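Local coordinates for protein alkyl hydroperoxide reductase AhpD (Deinococcus radiodurans R1, PDB 6K40) that probably acts as a peroxiredoxin-type antioxidant of the AhpD-like family, helping the bacterium to remove peroxides, at residues S15-P20 / S182-V187. Numbering follows the deposited sequence.
Sequences SFLAVP and SALGFV
Ser15 and Phe16 run past Leu184 and Gly185, Ser15 CA lying 5.1 Å from Gly185 CA with Phe16 beside Leu184, and a single backbone bond joins them. In it Phe16 N donates to Leu184 O over 2.8 Å. The CA of Ser15 approaches the same oxygen, Leu184 O, at 3.5 Å, a weaker CH...O contact. With CG anti to its own carbonyl carbon (chi1 -68°), the Phe16 ring is laid against the helix end. Gly185 CA sits over one face, offset toward the rim and 3.8 Å from the centroid of the Phe16 ring, in a CH-pi contact. Ala183 O meets the same ring at its edge, 3.4 Å from Phe16 CD2. Separately, Leu17 CD1 touches Leu184 CD2 at 3.7 Å, one methyl against another, the two side chains crossing at a slant. Ser15 turns its hydroxyl back to its own chain, where Ser15 OG accepts from Leu17 N at 2.7 Å. The same OG lies in the plane of the Phe186 ring at its edge, 3.9 Å from Phe186 CE1. Phe186 itself is buried against Val46 and Ala49 of helix 45-49, and Ser15 also packs on Ala49. The N-terminal loop, bent by an ST turn at Ser15, thus docks on the C-terminal end of helix 161-184, where Gly185 leaves the helix with positive phi, within this all-helical AhpD-like protein.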
# COMPACT_ATOMS: atom_id res chain seq x y z
N SER A 15 20.78 -1.21 -5.99
CA SER A 15 20.92 -2.46 -5.26
C SER A 15 21.87 -2.29 -4.09
O SER A 15 22.69 -1.37 -4.06
CB SER A 15 21.41 -3.58 -6.18
OG SER A 15 21.88 -4.70 -5.44
N PHE A 16 21.75 -3.19 -3.11
CA PHE A 16 22.73 -3.30 -2.04
C PHE A 16 24.00 -4.02 -2.50
O PHE A 16 25.01 -3.97 -1.79
CB PHE A 16 22.15 -4.06 -0.84
CG PHE A 16 21.07 -3.33 -0.12
CD1 PHE A 16 21.00 -1.94 -0.14
CD2 PHE A 16 20.10 -4.03 0.59
CE1 PHE A 16 20.00 -1.27 0.53
CE2 PHE A 16 19.09 -3.36 1.27
CZ PHE A 16 19.04 -1.98 1.24
N LEU A 17 23.96 -4.68 -3.65
CA LEU A 17 25.11 -5.36 -4.21
C LEU A 17 25.59 -4.62 -5.45
O LEU A 17 24.95 -3.67 -5.92
CB LEU A 17 24.78 -6.82 -4.56
CG LEU A 17 24.10 -7.66 -3.48
CD1 LEU A 17 23.87 -9.08 -3.98
CD2 LEU A 17 24.92 -7.67 -2.20
N ALA A 18 26.72 -5.07 -5.99
CA ALA A 18 27.23 -4.50 -7.22
C ALA A 18 26.26 -4.74 -8.36
O ALA A 18 25.59 -5.78 -8.42
CB ALA A 18 28.60 -5.09 -7.55
N VAL A 19 26.17 -3.78 -9.26
CA VAL A 19 25.28 -3.84 -10.42
C VAL A 19 26.15 -4.01 -11.66
O VAL A 19 27.14 -3.28 -11.80
CB VAL A 19 24.40 -2.58 -10.54
CG1 VAL A 19 23.27 -2.81 -11.52
CG2 VAL A 19 23.85 -2.20 -9.17
N PRO A 20 25.85 -4.95 -12.55
CA PRO A 20 26.66 -5.09 -13.76
C PRO A 20 26.52 -3.86 -14.65
O PRO A 20 25.42 -3.34 -14.83
CB PRO A 20 26.08 -6.35 -14.43
CG PRO A 20 24.69 -6.45 -13.88
CD PRO A 20 24.78 -5.95 -12.47
N SER A 182 13.42 -7.19 -1.57
CA SER A 182 13.53 -6.54 -0.27
C SER A 182 14.88 -6.83 0.37
O SER A 182 15.45 -5.96 1.05
CB SER A 182 12.39 -6.98 0.66
OG SER A 182 11.14 -6.97 0.01
N ALA A 183 15.41 -8.04 0.18
CA ALA A 183 16.70 -8.37 0.76
C ALA A 183 17.82 -7.57 0.11
O ALA A 183 18.79 -7.19 0.78
CB ALA A 183 16.96 -9.87 0.63
N LEU A 184 17.72 -7.32 -1.20
CA LEU A 184 18.82 -6.68 -1.92
C LEU A 184 18.55 -5.21 -2.25
O LEU A 184 19.34 -4.59 -2.97
CB LEU A 184 19.13 -7.46 -3.19
CG LEU A 184 19.47 -8.92 -2.92
CD1 LEU A 184 19.69 -9.65 -4.22
CD2 LEU A 184 20.69 -9.04 -2.02
N GLY A 185 17.47 -4.63 -1.72
CA GLY A 185 17.23 -3.21 -1.85
C GLY A 185 16.96 -2.71 -3.26
O GLY A 185 17.46 -1.65 -3.65
N PHE A 186 16.15 -3.45 -4.03
CA PHE A 186 15.81 -3.02 -5.37
C PHE A 186 14.85 -1.84 -5.33
O PHE A 186 14.01 -1.72 -4.43
CB PHE A 186 15.20 -4.18 -6.16
CG PHE A 186 16.16 -5.31 -6.43
CD1 PHE A 186 17.49 -5.22 -6.06
CD2 PHE A 186 15.72 -6.47 -7.06
CE1 PHE A 186 18.37 -6.26 -6.31
CE2 PHE A 186 16.59 -7.52 -7.31
CZ PHE A 186 17.92 -7.41 -6.94
N VAL A 187 14.98 -0.94 -6.31
CA VAL A 187 14.23 0.30 -6.36
C VAL A 187 13.42 0.32 -7.65
O VAL A 187 13.99 0.16 -8.73
CB VAL A 187 15.14 1.54 -6.29
CG1 VAL A 187 14.31 2.81 -6.24
CG2 VAL A 187 16.06 1.44 -5.08